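CG4930 (Drosophila melanogaster, PDB 3ISM) inhibits the nuclease EndoG by forming a complex with it, as a mainly helical protein whose sequence resembles the Ku C-terminal domain. Local coordinates at residues Thr42-Asp47 with Asp53-Asn58; Ser239-Ser244 with Gly285-Asp290; Glu275-Tyr280 with Asn293-Asn298; Asp314-Met319 with Phe340-Lys345. The protein carries 1 engineered substitution. All coordinates share one frame; numbering follows the deposited sequence.

Contact 1 of 4, residues Thr42-Asp47 with Asp53-Asn58; sequences TRVQVD and DVTKEN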
loop_
_atom_site.group_PDB
_atom_site.type_symbol
_atom_site.label_atom_id
_atom_site.label_comp_id
_atom_site.label_asym_id
_atom_site.label_seq_id
_atom_site.Cartn_x
_atom_site.Cartn_y
_atom_site.Cartn_z
ATOM N N THR C 42 17.164 27.672 2.139
ATOM C CA THR C 42 16.285 28.500 1.312
ATOM C C THR C 42 16.379 28.220 -0.206
ATOM O O THR C 42 15.396 28.387 -0.928
ATOM C CB THR C 42 16.556 29.999 1.573
ATOM O OG1 THR C 42 17.947 30.271 1.350
ATOM C CG2 THR C 42 16.218 30.361 3.016
ATOM N N ARG C 43 17.550 27.798 -0.688
ATOM C CA ARG C 43 17.776 27.673 -2.136
ATOM C C ARG C 43 17.880 26.234 -2.633
ATOM O O ARG C 43 17.781 25.972 -3.838
ATOM C CB ARG C 43 19.021 28.455 -2.559
ATOM C CG ARG C 43 19.051 29.877 -2.024
ATOM C CD ARG C 43 19.864 30.800 -2.903
ATOM N NE ARG C 43 19.857 32.169 -2.391
ATOM C CZ ARG C 43 20.707 33.117 -2.778
ATOM N NH1 ARG C 43 21.637 32.849 -3.686
ATOM N NH2 ARG C 43 20.629 34.335 -2.259
ATOM N N VAL C 44 18.096 25.301 -1.714
ATOM C CA VAL C 44 18.274 23.911 -2.109
ATOM C C VAL C 44 17.184 22.998 -1.537
ATOM O O VAL C 44 16.519 22.266 -2.286
ATOM C CB VAL C 44 19.682 23.395 -1.747
ATOM C CG1 VAL C 44 19.905 22.031 -2.353
ATOM C CG2 VAL C 44 20.742 24.359 -2.244
ATOM N N GLN C 45 17.002 23.053 -0.218
ATOM C CA GLN C 45 15.949 22.293 0.457
ATOM C C GLN C 45 14.600 23.005 0.367
ATOM O O GLN C 45 14.051 23.453 1.381
ATOM C CB GLN C 45 16.302 22.056 1.927
ATOM C CG GLN C 45 17.378 21.023 2.168
ATOM C CD GLN C 45 17.883 21.026 3.607
ATOM O OE1 GLN C 45 18.177 22.084 4.181
ATOM N NE2 GLN C 45 18.001 19.836 4.193
ATOM N N VAL C 46 14.057 23.102 -0.841
ATOM C CA VAL C 46 12.777 23.768 -1.021
ATOM C C VAL C 46 11.673 22.721 -1.093
ATOM O O VAL C 46 11.678 21.868 -1.986
ATOM C CB VAL C 46 12.766 24.678 -2.278
ATOM C CG1 VAL C 46 11.503 25.531 -2.306
ATOM C CG2 VAL C 46 14.007 25.565 -2.307
ATOM N N ASP C 47 10.732 22.782 -0.151
ATOM C CA ASP C 47 9.604 21.850 -0.129
ATOM C C ASP C 47 8.485 22.281 -1.080
ATOM O O ASP C 47 7.309 22.008 -0.840
ATOM C CB ASP C 47 9.066 21.659 1.296
ATOM C CG ASP C 47 9.785 20.549 2.054
ATOM O OD1 ASP C 47 10.972 20.283 1.753
ATOM O OD2 ASP C 47 9.162 19.946 2.958
ATOM N N ASP C 53 17.169 20.940 -12.381
ATOM C CA ASP C 53 18.259 21.742 -12.951
ATOM C C ASP C 53 18.562 22.984 -12.098
ATOM O O ASP C 53 19.724 23.321 -11.879
ATOM C CB ASP C 53 17.946 22.165 -14.398
ATOM C CG ASP C 53 18.179 21.042 -15.417
ATOM O OD1 ASP C 53 18.911 20.078 -15.109
ATOM O OD2 ASP C 53 17.643 21.135 -16.549
ATOM N N VAL C 54 17.507 23.652 -11.630
ATOM C CA VAL C 54 17.627 24.846 -10.787
ATOM C C VAL C 54 18.248 24.488 -9.444
ATOM O O VAL C 54 19.173 25.150 -8.980
ATOM C CB VAL C 54 16.246 25.512 -10.579
ATOM C CG1 VAL C 54 16.307 26.627 -9.537
ATOM C CG2 VAL C 54 15.704 26.047 -11.918
ATOM N N THR C 55 17.733 23.429 -8.826
ATOM C CA THR C 55 18.200 22.976 -7.524
ATOM C C THR C 55 19.664 22.561 -7.594
ATOM O O THR C 55 20.464 22.945 -6.733
ATOM C CB THR C 55 17.331 21.816 -7.001
ATOM O OG1 THR C 55 15.961 22.243 -6.944
ATOM C CG2 THR C 55 17.794 21.356 -5.612
ATOM N N LYS C 56 20.018 21.798 -8.625
ATOM C CA LYS C 56 21.413 21.414 -8.837
ATOM C C LYS C 56 22.348 22.632 -8.953
ATOM O O LYS C 56 23.401 22.671 -8.309
ATOM C CB LYS C 56 21.560 20.525 -10.068
ATOM C CG LYS C 56 22.925 19.830 -10.141
ATOM C CD LYS C 56 23.065 18.975 -11.409
ATOM C CE LYS C 56 24.398 18.195 -11.424
ATOM N NZ LYS C 56 24.607 17.451 -12.715
ATOM N N GLU C 57 21.974 23.621 -9.767
ATOM C CA GLU C 57 22.810 24.819 -9.894
ATOM C C GLU C 57 22.910 25.593 -8.575
ATOM O O GLU C 57 24.005 26.035 -8.200
ATOM C CB GLU C 57 22.361 25.734 -11.038
ATOM C CG GLU C 57 23.328 26.943 -11.339
ATOM C CD GLU C 57 24.804 26.526 -11.589
ATOM O OE1 GLU C 57 25.065 25.328 -11.840
ATOM O OE2 GLU C 57 25.711 27.389 -11.525
ATOM N N ASN C 58 21.771 25.732 -7.883
ATOM C CA ASN C 58 21.723 26.407 -6.583
ATOM C C ASN C 58 22.695 25.777 -5.579
ATOM O O ASN C 58 23.414 26.485 -4.856
ATOM C CB ASN C 58 20.298 26.402 -6.011
ATOM C CG ASN C 58 19.381 27.419 -6.689
ATOM O OD1 ASN C 58 19.823 28.225 -7.521
ATOM N ND2 ASN C 58 18.093 27.382 -6.338
#

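Contact 2 of 4, residues Ser239-Ser244 with Gly285-Asp290; sequences SVHQAS and GFYGPD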
loop_
_atom_site.group_PDB
_atom_site.type_symbol
_atom_site.label_atom_id
_atom_site.label_comp_id
_atom_site.label_asym_id
_atom_site.label_seq_id
_atom_site.Cartn_x
_atom_site.Cartn_y
_atom_site.Cartn_z
ATOM N N SER C 239 -21.150 -23.340 -2.351
ATOM C CA SER C 239 -22.296 -24.245 -2.217
ATOM C C SER C 239 -22.013 -25.435 -1.298
ATOM O O SER C 239 -22.913 -25.920 -0.608
ATOM C CB SER C 239 -22.760 -24.735 -3.592
ATOM O OG SER C 239 -21.676 -25.234 -4.363
ATOM N N VAL C 240 -20.764 -25.896 -1.296
ATOM C CA VAL C 240 -20.323 -26.968 -0.406
ATOM C C VAL C 240 -20.301 -26.474 1.036
ATOM O O VAL C 240 -20.927 -27.070 1.916
ATOM C CB VAL C 240 -18.915 -27.486 -0.783
ATOM C CG1 VAL C 240 -18.449 -28.554 0.210
ATOM C CG2 VAL C 240 -18.898 -28.021 -2.215
ATOM N N HIS C 241 -19.589 -25.373 1.265
ATOM C CA HIS C 241 -19.495 -24.776 2.596
ATOM C C HIS C 241 -20.867 -24.306 3.083
ATOM O O HIS C 241 -21.149 -24.350 4.281
ATOM C CB HIS C 241 -18.479 -23.628 2.609
ATOM C CG HIS C 241 -17.892 -23.355 3.961
ATOM N ND1 HIS C 241 -18.104 -22.175 4.641
ATOM C CD2 HIS C 241 -17.108 -24.115 4.763
ATOM C CE1 HIS C 241 -17.472 -22.217 5.802
ATOM N NE2 HIS C 241 -16.861 -23.385 5.901
ATOM N N GLN C 242 -21.713 -23.877 2.145
ATOM C CA GLN C 242 -23.115 -23.568 2.424
ATOM C C GLN C 242 -23.832 -24.779 3.019
ATOM O O GLN C 242 -24.531 -24.652 4.020
ATOM C CB GLN C 242 -23.836 -23.129 1.143
ATOM C CG GLN C 242 -25.183 -22.456 1.368
ATOM C CD GLN C 242 -25.057 -20.965 1.614
ATOM O OE1 GLN C 242 -24.747 -20.199 0.701
ATOM N NE2 GLN C 242 -25.306 -20.544 2.852
ATOM N N ALA C 243 -23.634 -25.943 2.395
ATOM C CA ALA C 243 -24.277 -27.198 2.800
ATOM C C ALA C 243 -23.792 -27.725 4.154
ATOM O O ALA C 243 -24.594 -28.189 4.966
ATOM C CB ALA C 243 -24.100 -28.259 1.715
ATOM N N SER C 244 -22.483 -27.644 4.391
ATOM C CA SER C 244 -21.888 -28.047 5.672
ATOM C C SER C 244 -22.364 -27.159 6.828
ATOM O O SER C 244 -22.464 -27.607 7.972
ATOM C CB SER C 244 -20.357 -28.033 5.576
ATOM O OG SER C 244 -19.749 -28.579 6.738
ATOM N N GLY C 285 -26.447 -15.371 12.076
ATOM C CA GLY C 285 -26.242 -13.952 11.774
ATOM C C GLY C 285 -24.989 -13.649 10.959
ATOM O O GLY C 285 -24.892 -12.587 10.349
ATOM N N PHE C 286 -24.031 -14.578 10.950
ATOM C CA PHE C 286 -22.837 -14.441 10.119
ATOM C C PHE C 286 -22.960 -15.214 8.815
ATOM O O PHE C 286 -22.607 -14.703 7.758
ATOM C CB PHE C 286 -21.567 -14.878 10.855
ATOM C CG PHE C 286 -20.306 -14.697 10.035
ATOM C CD1 PHE C 286 -19.746 -15.770 9.333
ATOM C CD2 PHE C 286 -19.704 -13.448 9.935
ATOM C CE1 PHE C 286 -18.610 -15.600 8.564
ATOM C CE2 PHE C 286 -18.554 -13.273 9.164
ATOM C CZ PHE C 286 -18.013 -14.348 8.478
ATOM N N TYR C 287 -23.453 -16.445 8.892
ATOM C CA TYR C 287 -23.498 -17.312 7.710
ATOM C C TYR C 287 -24.694 -17.071 6.795
ATOM O O TYR C 287 -24.729 -17.572 5.677
ATOM C CB TYR C 287 -23.421 -18.782 8.116
ATOM C CG TYR C 287 -22.092 -19.146 8.718
ATOM C CD1 TYR C 287 -21.970 -19.384 10.079
ATOM C CD2 TYR C 287 -20.950 -19.234 7.928
ATOM C CE1 TYR C 287 -20.758 -19.701 10.644
ATOM C CE2 TYR C 287 -19.730 -19.563 8.482
ATOM C CZ TYR C 287 -19.642 -19.797 9.843
ATOM O OH TYR C 287 -18.438 -20.128 10.413
ATOM N N GLY C 288 -25.666 -16.298 7.271
ATOM C CA GLY C 288 -26.858 -16.018 6.490
ATOM C C GLY C 288 -28.097 -16.414 7.254
ATOM O O GLY C 288 -28.441 -17.598 7.305
ATOM N N PRO C 289 -28.786 -15.420 7.840
ATOM C CA PRO C 289 -29.866 -15.675 8.775
ATOM C C PRO C 289 -31.245 -15.834 8.118
ATOM O O PRO C 289 -32.250 -15.828 8.819
ATOM C CB PRO C 289 -29.831 -14.435 9.671
ATOM C CG PRO C 289 -29.341 -13.325 8.768
ATOM C CD PRO C 289 -28.573 -13.973 7.629
ATOM N N ASP C 290 -31.285 -15.989 6.794
ATOM C CA ASP C 290 -32.560 -16.103 6.066
ATOM C C ASP C 290 -33.411 -17.334 6.447
ATOM O O ASP C 290 -34.642 -17.228 6.555
ATOM C CB ASP C 290 -32.335 -16.066 4.547
ATOM C CG ASP C 290 -33.621 -15.792 3.776
ATOM O OD1 ASP C 290 -34.277 -14.757 4.046
ATOM O OD2 ASP C 290 -33.977 -16.609 2.901
#

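Contact 3 of 4, residues Glu275-Tyr280 with Asn293-Asn298; sequences ELLQEY and NSWIFN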
loop_
_atom_site.group_PDB
_atom_site.type_symbol
_atom_site.label_atom_id
_atom_site.label_comp_id
_atom_site.label_asym_id
_atom_site.label_seq_id
_atom_site.Cartn_x
_atom_site.Cartn_y
_atom_site.Cartn_z
ATOM N N GLU C 275 -30.266 -22.343 25.319
ATOM C CA GLU C 275 -28.808 -22.391 25.268
ATOM C C GLU C 275 -28.349 -22.489 23.816
ATOM O O GLU C 275 -27.558 -21.663 23.347
ATOM C CB GLU C 275 -28.321 -23.623 26.033
ATOM C CG GLU C 275 -27.226 -23.380 27.053
ATOM C CD GLU C 275 -27.052 -24.560 27.996
ATOM O OE1 GLU C 275 -28.076 -25.141 28.416
ATOM O OE2 GLU C 275 -25.896 -24.907 28.321
ATOM N N LEU C 276 -28.869 -23.496 23.112
ATOM C CA LEU C 276 -28.512 -23.754 21.717
ATOM C C LEU C 276 -29.031 -22.674 20.762
ATOM O O LEU C 276 -28.308 -22.239 19.863
ATOM C CB LEU C 276 -28.999 -25.145 21.282
ATOM C CG LEU C 276 -28.804 -25.556 19.817
ATOM C CD1 LEU C 276 -27.351 -25.427 19.386
ATOM C CD2 LEU C 276 -29.285 -26.965 19.583
ATOM N N LEU C 277 -30.271 -22.241 20.977
ATOM C CA LEU C 277 -30.928 -21.271 20.105
ATOM C C LEU C 277 -30.206 -19.930 20.054
ATOM O O LEU C 277 -30.227 -19.256 19.023
ATOM C CB LEU C 277 -32.386 -21.066 20.534
ATOM C CG LEU C 277 -33.348 -20.290 19.622
ATOM C CD1 LEU C 277 -33.369 -20.831 18.189
ATOM C CD2 LEU C 277 -34.755 -20.284 20.222
ATOM N N GLN C 278 -29.566 -19.553 21.159
ATOM C CA GLN C 278 -28.793 -18.313 21.210
ATOM C C GLN C 278 -27.501 -18.419 20.393
ATOM O O GLN C 278 -27.129 -17.474 19.686
ATOM C CB GLN C 278 -28.497 -17.902 22.656
ATOM C CG GLN C 278 -27.996 -16.460 22.793
ATOM C CD GLN C 278 -27.812 -16.017 24.232
ATOM O OE1 GLN C 278 -27.566 -16.832 25.124
ATOM N NE2 GLN C 278 -27.919 -14.711 24.464
ATOM N N GLU C 279 -26.836 -19.571 20.479
ATOM C CA GLU C 279 -25.611 -19.758 19.721
ATOM C C GLU C 279 -25.858 -20.076 18.246
ATOM O O GLU C 279 -25.120 -19.597 17.376
ATOM C CB GLU C 279 -24.669 -20.760 20.395
ATOM C CG GLU C 279 -24.096 -20.264 21.737
ATOM C CD GLU C 279 -23.897 -18.751 21.801
ATOM O OE1 GLU C 279 -23.227 -18.180 20.906
ATOM O OE2 GLU C 279 -24.405 -18.133 22.762
ATOM N N TYR C 280 -26.910 -20.839 17.955
ATOM C CA TYR C 280 -27.300 -21.065 16.572
ATOM C C TYR C 280 -27.686 -19.736 15.906
ATOM O O TYR C 280 -27.279 -19.479 14.772
ATOM C CB TYR C 280 -28.408 -22.115 16.460
ATOM C CG TYR C 280 -29.103 -22.131 15.119
ATOM C CD1 TYR C 280 -28.383 -22.271 13.929
ATOM C CD2 TYR C 280 -30.481 -22.012 15.039
ATOM C CE1 TYR C 280 -29.029 -22.263 12.702
ATOM C CE2 TYR C 280 -31.131 -22.021 13.818
ATOM C CZ TYR C 280 -30.405 -22.145 12.657
ATOM O OH TYR C 280 -31.067 -22.147 11.454
ATOM N N ASN C 293 -34.639 -16.662 10.019
ATOM C CA ASN C 293 -35.708 -15.661 10.051
ATOM C C ASN C 293 -37.080 -16.189 9.633
ATOM O O ASN C 293 -38.109 -15.683 10.079
ATOM C CB ASN C 293 -35.324 -14.444 9.206
ATOM C CG ASN C 293 -34.241 -13.606 9.860
ATOM O OD1 ASN C 293 -33.908 -13.810 11.030
ATOM N ND2 ASN C 293 -33.676 -12.666 9.104
ATOM N N SER C 294 -37.086 -17.209 8.785
ATOM C CA SER C 294 -38.321 -17.868 8.405
ATOM C C SER C 294 -38.772 -18.823 9.511
ATOM O O SER C 294 -39.918 -18.761 9.966
ATOM C CB SER C 294 -38.135 -18.617 7.084
ATOM O OG SER C 294 -37.273 -17.888 6.227
ATOM N N TRP C 295 -37.852 -19.685 9.947
ATOM C CA TRP C 295 -38.145 -20.775 10.888
ATOM C C TRP C 295 -38.463 -20.290 12.297
ATOM O O TRP C 295 -39.293 -20.895 12.983
ATOM C CB TRP C 295 -36.975 -21.767 10.916
ATOM C CG TRP C 295 -36.988 -22.807 12.026
ATOM C CD1 TRP C 295 -37.585 -24.035 11.997
ATOM C CD2 TRP C 295 -36.329 -22.715 13.302
ATOM N NE1 TRP C 295 -37.350 -24.708 13.173
ATOM C CE2 TRP C 295 -36.587 -23.921 13.994
ATOM C CE3 TRP C 295 -35.553 -21.729 13.929
ATOM C CZ2 TRP C 295 -36.097 -24.169 15.281
ATOM C CZ3 TRP C 295 -35.065 -21.977 15.209
ATOM C CH2 TRP C 295 -35.336 -23.188 15.868
ATOM N N ILE C 296 -37.808 -19.212 12.733
ATOM C CA ILE C 296 -38.003 -18.727 14.111
ATOM C C ILE C 296 -39.471 -18.337 14.385
ATOM O O ILE C 296 -39.965 -18.488 15.508
ATOM C CB ILE C 296 -36.965 -17.617 14.517
ATOM C CG1 ILE C 296 -36.804 -17.529 16.036
ATOM C CG2 ILE C 296 -37.287 -16.248 13.879
ATOM C CD1 ILE C 296 -36.229 -18.758 16.679
ATOM N N PHE C 297 -40.161 -17.891 13.336
ATOM C CA PHE C 297 -41.593 -17.607 13.372
ATOM C C PHE C 297 -42.420 -18.869 13.579
ATOM O O PHE C 297 -43.417 -18.848 14.314
ATOM C CB PHE C 297 -42.036 -16.930 12.077
ATOM C CG PHE C 297 -41.878 -15.442 12.083
ATOM C CD1 PHE C 297 -42.890 -14.625 12.576
ATOM C CD2 PHE C 297 -40.726 -14.851 11.578
ATOM C CE1 PHE C 297 -42.753 -13.244 12.577
ATOM C CE2 PHE C 297 -40.573 -13.465 11.572
ATOM C CZ PHE C 297 -41.590 -12.660 12.073
ATOM N N ASN C 298 -42.012 -19.956 12.919
ATOM C CA ASN C 298 -42.647 -21.267 13.101
ATOM C C ASN C 298 -42.481 -21.789 14.528
ATOM O O ASN C 298 -43.428 -22.317 15.114
ATOM C CB ASN C 298 -42.086 -22.296 12.110
ATOM C CG ASN C 298 -42.330 -21.917 10.655
ATOM O OD1 ASN C 298 -41.414 -21.972 9.832
ATOM N ND2 ASN C 298 -43.565 -21.542 10.330
#

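Contact 4 of 4, residues Asp314-Met319 with Phe340-Lys345; sequences DKMVKM and FEFYEK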
loop_
_atom_site.group_PDB
_atom_site.type_symbol
_atom_site.label_atom_id
_atom_site.label_comp_id
_atom_site.label_asym_id
_atom_site.label_seq_id
_atom_site.Cartn_x
_atom_site.Cartn_y
_atom_site.Cartn_z
ATOM N N ASP C 314 -39.192 -15.508 28.952
ATOM C CA ASP C 314 -37.870 -15.481 29.594
ATOM C C ASP C 314 -36.736 -15.864 28.655
ATOM O O ASP C 314 -35.564 -15.562 28.919
ATOM C CB ASP C 314 -37.828 -16.412 30.811
ATOM C CG ASP C 314 -38.960 -16.156 31.791
ATOM O OD1 ASP C 314 -39.534 -15.046 31.777
ATOM O OD2 ASP C 314 -39.274 -17.077 32.576
ATOM N N LYS C 315 -37.075 -16.544 27.568
ATOM C CA LYS C 315 -36.058 -16.972 26.616
ATOM C C LYS C 315 -36.161 -16.232 25.282
ATOM O O LYS C 315 -35.270 -15.458 24.942
ATOM C CB LYS C 315 -36.079 -18.500 26.421
ATOM C CG LYS C 315 -36.084 -19.305 27.734
ATOM C CD LYS C 315 -34.862 -18.998 28.600
ATOM C CE LYS C 315 -34.896 -19.774 29.906
ATOM N NZ LYS C 315 -33.612 -19.620 30.658
ATOM N N MET C 316 -37.247 -16.451 24.546
ATOM C CA MET C 316 -37.382 -15.885 23.200
ATOM C C MET C 316 -37.498 -14.354 23.159
ATOM O O MET C 316 -36.900 -13.697 22.276
ATOM C CB MET C 316 -38.554 -16.523 22.470
ATOM C CG MET C 316 -38.420 -18.018 22.285
ATOM S SD MET C 316 -39.490 -18.631 20.979
ATOM C CE MET C 316 -38.601 -18.036 19.533
ATOM N N VAL C 317 -38.255 -13.800 24.115
ATOM C CA VAL C 317 -38.391 -12.351 24.266
ATOM C C VAL C 317 -37.182 -11.750 24.996
ATOM O O VAL C 317 -36.470 -10.915 24.433
ATOM C CB VAL C 317 -39.700 -11.957 25.004
ATOM C CG1 VAL C 317 -39.724 -10.455 25.323
ATOM C CG2 VAL C 317 -40.920 -12.347 24.180
ATOM N N LYS C 318 -36.954 -12.199 26.233
ATOM C CA LYS C 318 -35.936 -11.624 27.118
ATOM C C LYS C 318 -34.529 -11.650 26.525
ATOM O O LYS C 318 -33.805 -10.655 26.600
ATOM C CB LYS C 318 -35.952 -12.324 28.483
ATOM C CG LYS C 318 -34.905 -11.816 29.477
ATOM C CD LYS C 318 -35.274 -12.199 30.918
ATOM C CE LYS C 318 -34.949 -13.658 31.243
ATOM N NZ LYS C 318 -35.590 -14.105 32.516
ATOM N N MET C 319 -34.162 -12.773 25.912
ATOM C CA MET C 319 -32.833 -12.919 25.321
ATOM C C MET C 319 -32.764 -12.538 23.844
ATOM O O MET C 319 -31.753 -12.813 23.176
ATOM C CB MET C 319 -32.317 -14.330 25.532
ATOM C CG MET C 319 -32.324 -14.751 26.979
ATOM S SD MET C 319 -32.051 -16.518 27.088
ATOM C CE MET C 319 -31.392 -16.642 28.762
ATOM N N PHE C 340 -39.952 -5.617 15.421
ATOM C CA PHE C 340 -40.758 -5.376 16.619
ATOM C C PHE C 340 -41.935 -6.343 16.672
ATOM O O PHE C 340 -42.243 -6.903 17.726
ATOM C CB PHE C 340 -41.295 -3.937 16.655
ATOM C CG PHE C 340 -40.230 -2.875 16.660
ATOM C CD1 PHE C 340 -39.412 -2.690 17.772
ATOM C CD2 PHE C 340 -40.071 -2.032 15.562
ATOM C CE1 PHE C 340 -38.425 -1.695 17.781
ATOM C CE2 PHE C 340 -39.093 -1.026 15.558
ATOM C CZ PHE C 340 -38.268 -0.858 16.670
ATOM N N GLU C 341 -42.555 -6.543 15.508
ATOM C CA GLU C 341 -43.815 -7.280 15.350
ATOM C C GLU C 341 -43.741 -8.746 15.787
ATOM O O GLU C 341 -44.731 -9.295 16.279
ATOM C CB GLU C 341 -44.326 -7.195 13.893
ATOM C CG GLU C 341 -44.032 -5.873 13.143
ATOM C CD GLU C 341 -42.584 -5.773 12.621
ATOM O OE1 GLU C 341 -42.010 -6.800 12.179
ATOM O OE2 GLU C 341 -42.016 -4.658 12.652
ATOM N N PHE C 342 -42.576 -9.373 15.591
ATOM C CA PHE C 342 -42.349 -10.774 15.982
ATOM C C PHE C 342 -42.605 -11.021 17.473
ATOM O O PHE C 342 -43.183 -12.042 17.852
ATOM C CB PHE C 342 -40.919 -11.223 15.619
ATOM C CG PHE C 342 -40.510 -12.535 16.256
ATOM C CD1 PHE C 342 -40.831 -13.739 15.653
ATOM C CD2 PHE C 342 -39.815 -12.555 17.463
ATOM C CE1 PHE C 342 -40.471 -14.941 16.234
ATOM C CE2 PHE C 342 -39.458 -13.750 18.052
ATOM C CZ PHE C 342 -39.786 -14.952 17.431
ATOM N N TYR C 343 -42.162 -10.080 18.304
ATOM C CA TYR C 343 -42.245 -10.209 19.753
ATOM C C TYR C 343 -43.604 -9.792 20.299
ATOM O O TYR C 343 -43.946 -10.137 21.430
ATOM C CB TYR C 343 -41.159 -9.367 20.428
ATOM C CG TYR C 343 -39.755 -9.756 20.057
ATOM C CD1 TYR C 343 -39.100 -9.132 18.999
ATOM C CD2 TYR C 343 -39.080 -10.755 20.756
ATOM C CE1 TYR C 343 -37.818 -9.483 18.650
ATOM C CE2 TYR C 343 -37.788 -11.126 20.403
ATOM C CZ TYR C 343 -37.163 -10.479 19.350
ATOM O OH TYR C 343 -35.875 -10.814 18.990
ATOM N N GLU C 344 -44.368 -9.049 19.502
ATOM C CA GLU C 344 -45.659 -8.508 19.942
ATOM C C GLU C 344 -46.776 -9.563 19.977
ATOM O O GLU C 344 -47.781 -9.455 19.268
ATOM C CB GLU C 344 -46.051 -7.282 19.103
ATOM C CG GLU C 344 -45.345 -5.988 19.534
ATOM C CD GLU C 344 -45.323 -4.919 18.453
ATOM O OE1 GLU C 344 -46.302 -4.819 17.689
ATOM O OE2 GLU C 344 -44.319 -4.177 18.364
ATOM N N LYS C 345 -46.571 -10.582 20.815
ATOM C CA LYS C 345 -47.518 -11.676 21.025
ATOM C C LYS C 345 -47.548 -12.071 22.504
ATOM O O LYS C 345 -46.561 -11.885 23.219
ATOM C CB LYS C 345 -47.158 -12.890 20.156
ATOM C CG LYS C 345 -47.397 -12.671 18.673
ATOM C CD LYS C 345 -48.000 -13.888 18.006
ATOM C CE LYS C 345 -48.501 -13.548 16.611
ATOM N NZ LYS C 345 -49.425 -12.374 16.619
#

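Contact 1 of 4, residues Thr42-Asp47 with Asp53-Asn58
The end of helix 32-43 and the loop after it lie against the first turns of helix 52-75, with the CA atoms of Val44 and Thr55 5.5 Å apart. This is a short connection between two successive helices within the range related to the Ku C-terminal domain, and it illustrates how one side-chain amide can hold the end of a helix. Asn58 sets out toward this connection, and its ND2 donates to Arg43 O over 2.9 Å, with an angle of 151° at the hydrogen. The donor lies in the carbonyl plane, on a lone pair, while that oxygen sits slightly out of the Asn58 amide plane. The guanidinium of Arg43 leads away, bonding Asp24 O and making a cation-pi contact with Tyr25. Buried Val44, which also rests on Tyr102, splits its branches between two neighbours. With CG1 anti to the backbone N (chi1 -171°), that methyl meets Thr55 CG2 at 3.9 Å, whereas Val44 CG2 lies 4.1 Å from Asn58 C.

Contact 2 of 4, residues Ser239-Ser244 with Gly285-Asp290
Helix 238-261, near its start, passes the C-terminal end of helix 267-287 at some distance, and the closest CA atoms, those of Gln242 and Tyr287, are 8.2 Å apart. The contact lies at the surface of a helical domain, at the tight turn between helices 267-287 and 290-305. In that turn Gly288, just past the helix end, has a positive phi of 124°, and Pro289 holds the N-cap position of the next helix. The example shows how a sparse surface contact can rest on one aromatic side chain. Tyr287 sets out toward the neighbouring helix, and its CE2 comes within 4.4 Å of His241 CE1, the two rings meeting obliquely. Gln242 starts away from the turn, but its chain bends at chi2 (86°), which brings the end of the side chain back to the Tyr287 backbone. Behind Tyr287, the preceding aromatic residue lies over one face of its ring, and Val230 also touches the tyrosine. The chain of CG8862 reaches this surface too, where its Arg93 packs on both Phe286 and Tyr287. Phe286 CD1 stands 3.8 Å above the plane of the Tyr287 ring, over its centre.

Contact 3 of 4, residues Glu275-Tyr280 with Asn293-Asn298
The buried seam between helices 267-287 and 290-305 is filled by large side chains meeting midway. Leu277 is the hub: its CD1 reaches Trp295 CZ3 at 3.6 Å and Ile296 CD1 at 3.8 Å. Trp295 receives this methyl in the plane of its indole, at the edge of the six-membered ring, where CH2 is also close. These contacts belong to an antiparallel helical hairpin, whose local axes lie 13.2 Å apart with 158° between their directions, a wide spacing that the long side chains span. Ile296 sets its CB obliquely to the seam, yet with CG1 anti to the backbone N (chi1 -157°) its CD1 comes round to both methyls of Leu277. On the other flank Tyr280 brings CE2 to within 4.2 Å of Trp295 CZ3, which lies at the edge of the tyrosine ring. The hydroxyl of Tyr280 continues beyond the seam to a hydrogen bond with Arg253 of helix 238-261, and that arginine also packs on Trp295. Leu277 also touches Tyr292 of helix 290-305.

Contact 4 of 4, residues Asp314-Met319 with Phe340-Lys345
Tyr343 drives its ring against the backbone at the end of helix 309-317, and here the packing is close. With CG anti to its own carbonyl carbon (chi1 -61°), the ring is carried edge-first to that backbone: CE2 lies 3.3 Å from Met316 O, which sits in the ring plane, while CD2 is 3.9 Å from Val317 CA. The hydroxyl of Tyr343 is hydrogen-bonded to Gly322 N. Phe342 lies over one face, its CD2 3.6 Å above the plane of the Tyr343 ring, over its centre. Next to this, Met316 bends at chi3, and its CE lies in the plane of the Phe342 ring, at its edge, 3.9 Å from CZ. Toward the solvent side the fit relaxes: Val317, partly exposed, keeps CG2 4.2 Å from Tyr343 CD2, and Lys318 and Glu344 leave the backbone away from the contact. The pattern is that of a short, weakly bonded C-terminal helical turn anchored by consecutive aromatic residues on the end of a bundle helix.

Overall arrangement
Near the N terminus, contact 1 closes a short loop between successive helices, on the opposite side of the chain's centre from the other three. Contact 2 opens some 180 residues later and joins helix 238-261 to the end of helix 267-287 across a 40-residue, mostly helical excursion. Contact 3 crosses it in sequence: both use helix 267-287, and contact 3 closes the 12-residue, mostly helical link to helix 290-305. Contact 4 follows in series, closing a 20-residue loop without helix and bringing residues 340-345 back to helix 309-317. It abuts contact 3, where Phe342 packs on Ile296 and Phe297, and Met316 on Ile296. Contact 1 lies about 62 to 73 Å from the others, centre to centre.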